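Long-range contact in tail fiber protein (Pseudomonas aeruginosa, PDB 6CL6), which forms the trimeric receptor-binding fiber of an R-type pyocin, a contractile injection system, and probably attaches the particle to its target cell: residues S287-W301 / S313-L325. Sequence-based numbering, arbitrary orientation.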
# COMPACT_ATOMS: atom_id res chain seq x y z
N SER A 287 -52.30 41.31 -67.05
CA SER A 287 -50.99 41.81 -67.44
C SER A 287 -50.01 41.24 -66.42
O SER A 287 -50.16 41.46 -65.22
CB SER A 287 -50.94 43.34 -67.44
OG SER A 287 -51.83 43.87 -68.39
N GLY A 288 -49.02 40.50 -66.90
CA GLY A 288 -48.18 39.79 -65.95
C GLY A 288 -46.86 39.37 -66.55
O GLY A 288 -46.57 39.65 -67.71
N TRP A 289 -46.06 38.69 -65.72
CA TRP A 289 -44.74 38.26 -66.12
C TRP A 289 -44.40 36.96 -65.40
O TRP A 289 -45.02 36.58 -64.40
CB TRP A 289 -43.71 39.33 -65.81
CG TRP A 289 -43.71 39.73 -64.35
CD1 TRP A 289 -44.40 40.76 -63.79
CD2 TRP A 289 -43.00 39.09 -63.29
NE1 TRP A 289 -44.15 40.81 -62.43
CE2 TRP A 289 -43.30 39.79 -62.11
CE3 TRP A 289 -42.14 37.99 -63.23
CZ2 TRP A 289 -42.76 39.43 -60.87
CZ3 TRP A 289 -41.60 37.63 -61.99
CH2 TRP A 289 -41.93 38.34 -60.83
N TRP A 290 -43.41 36.26 -65.95
CA TRP A 290 -42.90 35.02 -65.37
C TRP A 290 -41.40 35.01 -65.61
O TRP A 290 -40.93 35.40 -66.69
CB TRP A 290 -43.58 33.79 -66.00
CG TRP A 290 -43.03 32.46 -65.62
CD1 TRP A 290 -43.41 31.66 -64.57
CD2 TRP A 290 -41.98 31.74 -66.29
NE1 TRP A 290 -42.67 30.52 -64.55
CE2 TRP A 290 -41.78 30.54 -65.58
CE3 TRP A 290 -41.19 32.01 -67.40
CZ2 TRP A 290 -40.81 29.60 -65.96
CZ3 TRP A 290 -40.24 31.07 -67.78
CH2 TRP A 290 -40.07 29.88 -67.06
N ARG A 291 -40.64 34.56 -64.61
CA ARG A 291 -39.20 34.64 -64.66
C ARG A 291 -38.60 33.32 -64.21
O ARG A 291 -38.89 32.83 -63.11
CB ARG A 291 -38.69 35.78 -63.78
CG ARG A 291 -37.20 35.97 -63.81
CD ARG A 291 -36.84 37.29 -63.08
NE ARG A 291 -35.44 37.66 -63.25
CZ ARG A 291 -34.95 38.89 -63.09
NH1 ARG A 291 -35.77 39.89 -62.76
NH2 ARG A 291 -33.66 39.12 -63.26
N ASP A 292 -37.79 32.73 -65.08
CA ASP A 292 -36.97 31.57 -64.72
C ASP A 292 -35.69 32.09 -64.08
O ASP A 292 -34.79 32.57 -64.76
CB ASP A 292 -36.67 30.73 -65.96
CG ASP A 292 -35.61 29.66 -65.66
OD1 ASP A 292 -35.76 28.95 -64.64
OD2 ASP A 292 -34.63 29.57 -66.41
N ASN A 293 -35.59 31.98 -62.77
CA ASN A 293 -34.43 32.50 -62.07
C ASN A 293 -33.20 31.63 -62.23
O ASN A 293 -32.11 32.12 -61.92
CB ASN A 293 -34.81 32.71 -60.62
CG ASN A 293 -35.87 33.80 -60.48
OD1 ASN A 293 -35.64 34.94 -60.87
ND2 ASN A 293 -37.05 33.43 -59.98
N ASP A 294 -33.33 30.41 -62.75
CA ASP A 294 -32.15 29.64 -63.12
C ASP A 294 -31.37 30.33 -64.23
O ASP A 294 -30.13 30.35 -64.20
CB ASP A 294 -32.54 28.22 -63.59
CG ASP A 294 -33.07 27.35 -62.49
OD1 ASP A 294 -32.55 27.44 -61.36
OD2 ASP A 294 -33.98 26.53 -62.74
N THR A 295 -32.07 30.84 -65.24
CA THR A 295 -31.42 31.44 -66.39
C THR A 295 -31.65 32.95 -66.51
O THR A 295 -30.91 33.62 -67.24
CB THR A 295 -31.92 30.79 -67.69
OG1 THR A 295 -33.30 31.08 -67.90
CG2 THR A 295 -31.74 29.27 -67.64
N GLY A 296 -32.68 33.48 -65.86
CA GLY A 296 -33.04 34.88 -66.03
C GLY A 296 -34.00 35.16 -67.17
O GLY A 296 -34.33 36.32 -67.40
N LEU A 297 -34.45 34.13 -67.89
CA LEU A 297 -35.42 34.35 -68.95
C LEU A 297 -36.73 34.86 -68.36
O LEU A 297 -37.23 34.34 -67.35
CB LEU A 297 -35.65 33.06 -69.74
CG LEU A 297 -36.69 33.12 -70.86
CD1 LEU A 297 -36.19 33.98 -72.00
CD2 LEU A 297 -37.01 31.73 -71.34
N ILE A 298 -37.28 35.90 -68.99
CA ILE A 298 -38.53 36.51 -68.56
C ILE A 298 -39.50 36.48 -69.73
O ILE A 298 -39.12 36.79 -70.86
CB ILE A 298 -38.33 37.97 -68.10
CG1 ILE A 298 -37.44 38.01 -66.85
CG2 ILE A 298 -39.69 38.64 -67.84
CD1 ILE A 298 -36.98 39.38 -66.50
N ARG A 299 -40.74 36.10 -69.44
CA ARG A 299 -41.84 36.21 -70.39
C ARG A 299 -42.90 37.12 -69.80
O ARG A 299 -43.19 37.07 -68.59
CB ARG A 299 -42.47 34.85 -70.71
CG ARG A 299 -41.53 33.89 -71.43
CD ARG A 299 -42.31 32.73 -72.07
NE ARG A 299 -43.12 33.14 -73.22
CZ ARG A 299 -42.69 33.20 -74.48
NH1 ARG A 299 -41.44 32.88 -74.79
NH2 ARG A 299 -43.52 33.56 -75.45
N GLN A 300 -43.49 37.95 -70.65
CA GLN A 300 -44.48 38.92 -70.20
C GLN A 300 -45.62 38.94 -71.22
O GLN A 300 -45.47 38.45 -72.34
CB GLN A 300 -43.89 40.33 -70.05
CG GLN A 300 -42.54 40.38 -69.35
CD GLN A 300 -42.21 41.79 -68.83
OE1 GLN A 300 -43.04 42.44 -68.22
NE2 GLN A 300 -41.00 42.26 -69.11
N TRP A 301 -46.75 39.50 -70.81
CA TRP A 301 -47.94 39.52 -71.66
C TRP A 301 -48.87 40.63 -71.22
O TRP A 301 -48.76 41.16 -70.11
CB TRP A 301 -48.68 38.18 -71.63
CG TRP A 301 -49.00 37.77 -70.24
CD1 TRP A 301 -50.14 38.04 -69.55
CD2 TRP A 301 -48.15 37.01 -69.36
NE1 TRP A 301 -50.04 37.50 -68.27
CE2 TRP A 301 -48.85 36.85 -68.15
CE3 TRP A 301 -46.88 36.43 -69.49
CZ2 TRP A 301 -48.30 36.15 -67.06
CZ3 TRP A 301 -46.35 35.74 -68.41
CH2 TRP A 301 -47.07 35.61 -67.22
N SER A 313 -48.55 51.66 -78.71
CA SER A 313 -47.40 51.36 -77.87
C SER A 313 -47.84 50.59 -76.64
O SER A 313 -48.94 50.80 -76.11
CB SER A 313 -46.71 52.66 -77.44
OG SER A 313 -46.13 53.30 -78.56
N ILE A 314 -46.98 49.68 -76.18
CA ILE A 314 -47.24 48.97 -74.93
C ILE A 314 -46.07 49.21 -73.99
O ILE A 314 -44.94 49.50 -74.41
CB ILE A 314 -47.46 47.45 -75.11
CG1 ILE A 314 -46.24 46.79 -75.76
CG2 ILE A 314 -48.74 47.19 -75.93
CD1 ILE A 314 -46.23 45.25 -75.65
N THR A 315 -46.35 49.08 -72.71
CA THR A 315 -45.34 49.11 -71.66
C THR A 315 -45.37 47.78 -70.94
O THR A 315 -46.44 47.31 -70.50
CB THR A 315 -45.59 50.26 -70.67
OG1 THR A 315 -45.56 51.51 -71.37
CG2 THR A 315 -44.52 50.27 -69.58
N PHE A 316 -44.19 47.15 -70.82
CA PHE A 316 -44.10 45.84 -70.23
C PHE A 316 -44.45 45.91 -68.74
O PHE A 316 -44.06 46.87 -68.07
CB PHE A 316 -42.69 45.28 -70.40
CG PHE A 316 -42.27 45.12 -71.83
CD1 PHE A 316 -43.11 44.54 -72.76
CD2 PHE A 316 -41.04 45.57 -72.24
CE1 PHE A 316 -42.70 44.39 -74.07
CE2 PHE A 316 -40.63 45.43 -73.55
CZ PHE A 316 -41.45 44.83 -74.46
N PRO A 317 -45.13 44.89 -68.20
CA PRO A 317 -45.42 44.88 -66.75
C PRO A 317 -44.21 45.17 -65.87
O PRO A 317 -44.34 45.92 -64.89
CB PRO A 317 -45.98 43.47 -66.54
CG PRO A 317 -46.65 43.14 -67.85
CD PRO A 317 -45.81 43.78 -68.92
N ILE A 318 -43.06 44.58 -66.17
CA ILE A 318 -41.80 44.98 -65.54
C ILE A 318 -40.78 45.24 -66.64
O ILE A 318 -40.87 44.68 -67.74
CB ILE A 318 -41.27 43.90 -64.57
CG1 ILE A 318 -41.06 42.56 -65.32
CG2 ILE A 318 -42.22 43.72 -63.41
CD1 ILE A 318 -40.42 41.48 -64.45
N PRO A 319 -39.78 46.06 -66.36
CA PRO A 319 -38.71 46.27 -67.34
C PRO A 319 -37.89 45.01 -67.50
O PRO A 319 -37.62 44.29 -66.53
CB PRO A 319 -37.87 47.40 -66.73
CG PRO A 319 -38.71 47.99 -65.66
CD PRO A 319 -39.57 46.90 -65.15
N PHE A 320 -37.49 44.74 -68.73
CA PHE A 320 -36.47 43.73 -68.97
C PHE A 320 -35.14 44.25 -68.44
O PHE A 320 -34.77 45.40 -68.73
CB PHE A 320 -36.36 43.39 -70.45
CG PHE A 320 -37.50 42.56 -70.97
CD1 PHE A 320 -37.60 41.20 -70.66
CD2 PHE A 320 -38.46 43.13 -71.83
CE1 PHE A 320 -38.64 40.43 -71.16
CE2 PHE A 320 -39.51 42.35 -72.32
CZ PHE A 320 -39.60 41.02 -72.00
N PRO A 321 -34.41 43.48 -67.63
CA PRO A 321 -33.14 44.00 -67.09
C PRO A 321 -32.14 44.41 -68.15
O PRO A 321 -31.42 45.40 -67.96
CB PRO A 321 -32.63 42.82 -66.24
CG PRO A 321 -33.86 42.14 -65.79
CD PRO A 321 -34.84 42.25 -66.95
N THR A 322 -32.08 43.70 -69.27
CA THR A 322 -31.10 43.98 -70.31
C THR A 322 -31.73 44.22 -71.67
O THR A 322 -31.46 45.25 -72.29
CB THR A 322 -30.08 42.83 -70.38
OG1 THR A 322 -29.43 42.70 -69.11
CG2 THR A 322 -29.03 43.10 -71.44
N LEU A 323 -32.54 43.29 -72.18
CA LEU A 323 -33.15 43.52 -73.48
C LEU A 323 -34.35 42.60 -73.70
O LEU A 323 -34.45 41.54 -73.11
CB LEU A 323 -32.15 43.32 -74.63
CG LEU A 323 -31.92 41.90 -75.14
CD1 LEU A 323 -31.01 41.91 -76.35
CD2 LEU A 323 -31.32 41.02 -74.05
N CYS A 324 -35.26 43.06 -74.55
CA CYS A 324 -36.34 42.21 -75.05
C CYS A 324 -35.81 41.40 -76.22
O CYS A 324 -35.18 41.95 -77.13
CB CYS A 324 -37.52 43.08 -75.47
SG CYS A 324 -38.81 42.16 -76.27
N LEU A 325 -36.04 40.08 -76.19
CA LEU A 325 -35.53 39.19 -77.23
C LEU A 325 -36.53 38.95 -78.37
O LEU A 325 -36.12 38.52 -79.46
CB LEU A 325 -35.13 37.85 -76.63
CG LEU A 325 -33.85 37.88 -75.80
CD1 LEU A 325 -33.64 36.55 -75.10
CD2 LEU A 325 -32.65 38.24 -76.66
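Gln300 grips the backbone of Ile318 with both ends of its side-chain amide. Ile318 N donates to Gln300 OE1 at 3.0 Å in an almost straight bond. Gln300 NE2 returns a bond to Ile318 O at 2.8 Å, with the acceptor close to the amide plane. The pair fixes the rotation of the amide and ties the loop to the strand. CG of Gln300 lies beside its backbone N (chi1 -45°) and the chain then extends, which carries the amide up to the loop. NE2 also sits over the centre of the Phe320 ring, 3.4 Å above its plane. Amide and ring are steeply inclined, 66° apart. The edge of the same ring meets Ile298 O, and Phe320 CE1 lies 3.9 Å from Ile298 CG2. Pro317 CD packs against Gln300 OE1, and its CG rests near Gly288 O.

Ile318 CD1 lies over one face of the indole of Trp289, on the neighbouring strand, a CH-pi contact at 3.8 Å from the centroid of the five-membered ring. Ile318 CG1 stands between its backbone N and carbonyl carbon (chi1 58°), which turns the methyl onto this face. Further along, Ile298 CD1 and Pro321 CD meet tip to tip at 3.6 Å. Ile298 CD1 also lies over one face of the Arg291 guanidinium, toward its rim.

Phe320 CE2 lies over a face of Phe316, and Trp367 of strand 363-371 touches Pro317. On the sheet's other side, Arg299 forms a salt bridge with Glu368 of the second subunit. Strands 288-292 and 297-306 make a beta hairpin with a G1 bulge at its turn. The proline-rich loop 316-323 covers its outward face and links strand 310-315 of one sheet to strand 324-331 of the other, consistent with the beta-sandwich of H-type lectins.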